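Local coordinates for protein putative dienelactone hydrolase (Klebsiella pneumoniae subsp. pneumoniae MGH 78578, PDB 3F67) that is a putative dienelactone hydrolase of the alpha/beta-hydrolase clan, probably hydrolysing ester or lactone bonds, although its natural substrate is not established, at residues R116-W130 against N136-L149. Residues are numbered along the deposited sequence; the frame is centred on the assembly and turned at random.
Sequences RLLITGFCWGGRITW and NPQLKAAVAWYGKL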
# COMPACT_ATOMS: atom_id res chain seq x y z
N ARG A 116 -7.72 -4.77 -14.24
CA ARG A 116 -8.20 -3.70 -13.34
C ARG A 116 -7.47 -3.80 -12.00
O ARG A 116 -8.06 -3.79 -10.90
CB ARG A 116 -9.73 -3.81 -13.15
CG ARG A 116 -10.47 -3.83 -14.50
CD ARG A 116 -12.00 -3.90 -14.30
NE ARG A 116 -12.50 -2.68 -13.61
CZ ARG A 116 -13.74 -2.55 -13.15
NH1 ARG A 116 -14.62 -3.55 -13.28
NH2 ARG A 116 -14.13 -1.40 -12.55
N LEU A 117 -6.14 -3.82 -12.10
CA LEU A 117 -5.33 -3.95 -10.88
C LEU A 117 -4.95 -2.61 -10.31
O LEU A 117 -4.39 -1.75 -11.01
CB LEU A 117 -4.03 -4.72 -11.19
CG LEU A 117 -3.14 -5.12 -10.00
CD1 LEU A 117 -3.78 -6.16 -9.04
CD2 LEU A 117 -1.74 -5.61 -10.54
N LEU A 118 -5.18 -2.48 -9.01
CA LEU A 118 -4.95 -1.20 -8.27
C LEU A 118 -4.20 -1.54 -6.98
O LEU A 118 -4.24 -2.70 -6.52
CB LEU A 118 -6.30 -0.57 -7.92
CG LEU A 118 -7.22 -0.29 -9.10
CD1 LEU A 118 -8.63 0.00 -8.60
CD2 LEU A 118 -6.68 0.87 -9.96
N ILE A 119 -3.55 -0.55 -6.35
CA ILE A 119 -2.90 -0.84 -5.08
C ILE A 119 -2.95 0.40 -4.19
O ILE A 119 -2.85 1.54 -4.68
CB ILE A 119 -1.44 -1.30 -5.31
CG1 ILE A 119 -0.78 -1.73 -4.01
CG2 ILE A 119 -0.61 -0.22 -6.07
CD1 ILE A 119 0.63 -2.46 -4.28
N THR A 120 -3.10 0.18 -2.90
CA THR A 120 -2.93 1.26 -1.93
C THR A 120 -2.16 0.72 -0.73
O THR A 120 -2.22 -0.47 -0.41
CB THR A 120 -4.30 1.87 -1.51
OG1 THR A 120 -4.08 3.11 -0.82
CG2 THR A 120 -5.15 0.90 -0.62
N GLY A 121 -1.43 1.59 -0.05
CA GLY A 121 -0.62 1.10 1.07
C GLY A 121 -0.29 2.23 2.02
O GLY A 121 -0.33 3.39 1.63
N PHE A 122 0.03 1.87 3.27
CA PHE A 122 0.12 2.85 4.35
C PHE A 122 1.47 2.73 5.03
O PHE A 122 1.88 1.64 5.36
CB PHE A 122 -1.00 2.59 5.39
CG PHE A 122 -2.36 2.64 4.77
CD1 PHE A 122 -3.08 3.84 4.77
CD2 PHE A 122 -2.89 1.50 4.14
CE1 PHE A 122 -4.38 3.91 4.12
CE2 PHE A 122 -4.12 1.56 3.47
CZ PHE A 122 -4.86 2.76 3.47
N CYS A 123 2.12 3.87 5.23
CA CYS A 123 3.32 3.92 6.03
C CYS A 123 4.43 3.12 5.34
O CYS A 123 4.79 3.45 4.19
CB CYS A 123 3.00 3.42 7.43
SG CYS A 123 4.32 3.83 8.44
N TRP A 124 4.95 2.06 5.97
CA TRP A 124 5.88 1.12 5.28
C TRP A 124 5.30 0.71 3.91
O TRP A 124 5.99 0.68 2.85
CB TRP A 124 6.13 -0.13 6.16
CG TRP A 124 7.02 -1.15 5.53
CD1 TRP A 124 8.40 -1.21 5.58
CD2 TRP A 124 6.60 -2.25 4.73
NE1 TRP A 124 8.86 -2.31 4.86
CE2 TRP A 124 7.77 -2.98 4.36
CE3 TRP A 124 5.32 -2.75 4.36
CZ2 TRP A 124 7.70 -4.15 3.58
CZ3 TRP A 124 5.26 -3.93 3.57
CH2 TRP A 124 6.43 -4.60 3.20
N GLY A 125 4.00 0.42 3.93
CA GLY A 125 3.25 0.02 2.74
C GLY A 125 3.07 1.10 1.68
O GLY A 125 2.90 0.77 0.48
N GLY A 126 3.15 2.36 2.10
CA GLY A 126 3.05 3.49 1.16
C GLY A 126 4.35 3.60 0.39
O GLY A 126 4.31 3.93 -0.79
N ARG A 127 5.49 3.31 1.02
CA ARG A 127 6.73 3.29 0.24
C ARG A 127 6.70 2.15 -0.78
O ARG A 127 7.06 2.34 -1.94
CB ARG A 127 7.96 3.18 1.17
CG ARG A 127 9.27 2.94 0.38
CD ARG A 127 10.47 2.92 1.31
NE ARG A 127 11.67 2.41 0.62
CZ ARG A 127 11.92 1.13 0.41
NH1 ARG A 127 11.10 0.19 0.91
NH2 ARG A 127 13.04 0.77 -0.23
N ILE A 128 6.28 0.97 -0.32
CA ILE A 128 6.16 -0.21 -1.21
C ILE A 128 5.22 0.10 -2.39
O ILE A 128 5.50 -0.31 -3.52
CB ILE A 128 5.66 -1.43 -0.37
CG1 ILE A 128 6.74 -1.87 0.66
CG2 ILE A 128 5.23 -2.59 -1.29
CD1 ILE A 128 8.07 -2.29 0.04
N THR A 129 4.16 0.84 -2.11
CA THR A 129 3.22 1.26 -3.14
C THR A 129 3.94 1.99 -4.29
O THR A 129 3.71 1.67 -5.45
CB THR A 129 2.05 2.07 -2.53
OG1 THR A 129 1.26 1.18 -1.74
CG2 THR A 129 1.09 2.59 -3.64
N TRP A 130 4.77 2.99 -3.97
CA TRP A 130 5.54 3.66 -5.01
C TRP A 130 6.41 2.68 -5.79
O TRP A 130 6.46 2.72 -7.02
CB TRP A 130 6.47 4.72 -4.38
CG TRP A 130 5.79 5.98 -3.89
CD1 TRP A 130 5.54 6.34 -2.58
CD2 TRP A 130 5.35 7.08 -4.71
NE1 TRP A 130 4.95 7.61 -2.54
CE2 TRP A 130 4.82 8.07 -3.83
CE3 TRP A 130 5.32 7.32 -6.11
CZ2 TRP A 130 4.29 9.28 -4.29
CZ3 TRP A 130 4.79 8.53 -6.58
CH2 TRP A 130 4.28 9.51 -5.66
N ASN A 136 5.35 -3.24 -11.77
CA ASN A 136 4.35 -4.03 -12.51
C ASN A 136 3.73 -3.18 -13.61
O ASN A 136 2.93 -2.30 -13.32
CB ASN A 136 3.24 -4.60 -11.56
CG ASN A 136 2.24 -5.50 -12.31
OD1 ASN A 136 2.26 -5.53 -13.54
ND2 ASN A 136 1.41 -6.27 -11.57
N PRO A 137 4.07 -3.47 -14.88
CA PRO A 137 3.57 -2.60 -15.96
C PRO A 137 2.04 -2.71 -16.16
O PRO A 137 1.45 -1.85 -16.83
CB PRO A 137 4.31 -3.11 -17.20
CG PRO A 137 4.73 -4.45 -16.90
CD PRO A 137 4.91 -4.57 -15.39
N GLN A 138 1.45 -3.77 -15.61
CA GLN A 138 -0.00 -4.04 -15.71
C GLN A 138 -0.79 -3.17 -14.72
O GLN A 138 -1.98 -2.98 -14.89
CB GLN A 138 -0.33 -5.53 -15.44
CG GLN A 138 -0.14 -6.59 -16.59
CD GLN A 138 -0.56 -8.04 -16.17
OE1 GLN A 138 -1.75 -8.39 -16.15
NE2 GLN A 138 0.43 -8.88 -15.87
N LEU A 139 -0.12 -2.63 -13.70
CA LEU A 139 -0.82 -1.89 -12.64
C LEU A 139 -1.53 -0.67 -13.25
O LEU A 139 -0.95 0.03 -14.06
CB LEU A 139 0.18 -1.46 -11.55
CG LEU A 139 -0.48 -0.69 -10.39
CD1 LEU A 139 -1.29 -1.63 -9.49
CD2 LEU A 139 0.68 0.02 -9.61
N LYS A 140 -2.79 -0.42 -12.88
CA LYS A 140 -3.53 0.71 -13.46
C LYS A 140 -3.40 2.00 -12.67
O LYS A 140 -3.40 3.08 -13.27
CB LYS A 140 -5.02 0.36 -13.58
CG LYS A 140 -5.25 -0.77 -14.61
CD LYS A 140 -4.83 -0.30 -16.02
CE LYS A 140 -5.28 -1.28 -17.10
NZ LYS A 140 -4.46 -2.52 -17.06
N ALA A 141 -3.32 1.91 -11.34
CA ALA A 141 -3.15 3.11 -10.53
C ALA A 141 -2.76 2.74 -9.12
O ALA A 141 -2.91 1.56 -8.70
CB ALA A 141 -4.47 3.93 -10.52
N ALA A 142 -2.24 3.74 -8.39
CA ALA A 142 -1.71 3.48 -7.03
C ALA A 142 -1.96 4.70 -6.16
O ALA A 142 -1.94 5.84 -6.63
CB ALA A 142 -0.17 3.21 -7.07
N VAL A 143 -2.25 4.44 -4.89
CA VAL A 143 -2.40 5.50 -3.86
C VAL A 143 -1.51 5.16 -2.67
O VAL A 143 -1.74 4.15 -1.98
CB VAL A 143 -3.89 5.68 -3.42
CG1 VAL A 143 -4.01 6.80 -2.32
CG2 VAL A 143 -4.74 6.09 -4.69
N ALA A 144 -0.51 6.02 -2.43
CA ALA A 144 0.51 5.76 -1.38
C ALA A 144 0.21 6.72 -0.24
O ALA A 144 0.15 7.96 -0.44
CB ALA A 144 1.88 6.03 -1.95
N TRP A 145 -0.00 6.18 0.97
CA TRP A 145 -0.23 7.05 2.12
C TRP A 145 1.04 7.11 2.96
O TRP A 145 1.49 6.10 3.47
CB TRP A 145 -1.32 6.50 3.01
CG TRP A 145 -2.67 6.27 2.35
CD1 TRP A 145 -2.98 5.33 1.37
CD2 TRP A 145 -3.92 6.91 2.71
NE1 TRP A 145 -4.34 5.38 1.10
CE2 TRP A 145 -4.94 6.31 1.92
CE3 TRP A 145 -4.27 7.93 3.62
CZ2 TRP A 145 -6.33 6.73 2.00
CZ3 TRP A 145 -5.64 8.31 3.77
CH2 TRP A 145 -6.64 7.70 2.95
N TYR A 146 1.57 8.33 3.09
CA TYR A 146 2.74 8.67 3.94
C TYR A 146 3.80 7.57 3.94
O TYR A 146 4.15 7.02 5.01
CB TYR A 146 2.29 9.05 5.36
CG TYR A 146 1.03 8.37 5.88
CD1 TYR A 146 1.09 7.11 6.50
CD2 TYR A 146 -0.20 9.02 5.83
CE1 TYR A 146 -0.06 6.50 7.00
CE2 TYR A 146 -1.35 8.42 6.36
CZ TYR A 146 -1.28 7.18 6.92
OH TYR A 146 -2.39 6.60 7.44
N GLY A 147 4.30 7.26 2.74
CA GLY A 147 5.42 6.34 2.54
C GLY A 147 6.73 7.13 2.41
O GLY A 147 6.79 8.12 1.67
N LYS A 148 7.77 6.69 3.12
CA LYS A 148 9.10 7.30 3.02
C LYS A 148 9.55 7.44 1.58
O LYS A 148 9.45 6.48 0.81
CB LYS A 148 10.13 6.41 3.73
CG LYS A 148 11.55 6.82 3.43
CD LYS A 148 12.55 5.65 3.57
CE LYS A 148 12.18 4.82 4.76
NZ LYS A 148 12.00 5.72 5.93
N LEU A 149 10.07 8.62 1.23
CA LEU A 149 10.44 8.94 -0.17
C LEU A 149 11.93 8.90 -0.48
O LEU A 149 12.34 8.60 -1.62
CB LEU A 149 9.94 10.36 -0.47
CG LEU A 149 8.39 10.46 -0.40
CD1 LEU A 149 8.02 11.95 -0.46
CD2 LEU A 149 7.66 9.70 -1.56
O HOH W 1 -4.48 -4.30 -14.61
O HOH W 2 7.58 4.39 4.79
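Phe122 and Trp145 lie side by side on one face of the sheet, both rings swung the same way because each CG stands anti to its own carbonyl carbon (chi1 -58° and -57°). The phenyl ring slides over the indole's five-membered ring, centroids 4.0 Å apart, in an oblique pairing with the planes at 31°. Thr120 OG1 lies at the indole edge, in its plane: it takes a weak, bent bond from Trp145 NE1 and gives its own proton to Val143 O at 2.8 Å. That carbonyl is gripped twice, since Gly121 N also bonds to it. Donation to Val143 O orients the Thr120 hydroxyl, and the weak indole bond adds to this. The strands beneath, 116-122 and 141-145, run parallel in the centre of the sheet and are joined right-handedly by helix 124-133, a beta-alpha-beta crossover. Where strand gives way to helix, Cys123, flanked by Gly121 and Gly125, fits the nucleophile elbow of alpha/beta hydrolases; with positive phi at the N-cap, it probably serves as nucleophile in a triad with His212 and Asp180. Its backbone N bonds to Trp145 O at 2.9 Å, tying the elbow to strand 141-145, while the Tyr146 ring lies beside it, its hydroxyl hydrogen-bonded to Asn215 N. Closeness here depends on glycine: Gly126 and Gly147 bring their CA atoms to 4.0 Å. On the face that carries Ile119, Ala142 and Ala144, under helix 124-133, Ala144 CB sits over the face of the Trp130 five-membered ring, a CH-pi contact 3.9 Å from the centroid, and Trp130 NE1 turns to Tyr176 OH. Thr129 CG2, anti to the backbone N, meets Ala142 CB at 3.7 Å, while OG1 bonds back to Gly125 O. Farther along, Ile119 CG2 touches Ala142 CB in one direction and Leu139 CD1 roughly at right angles to it.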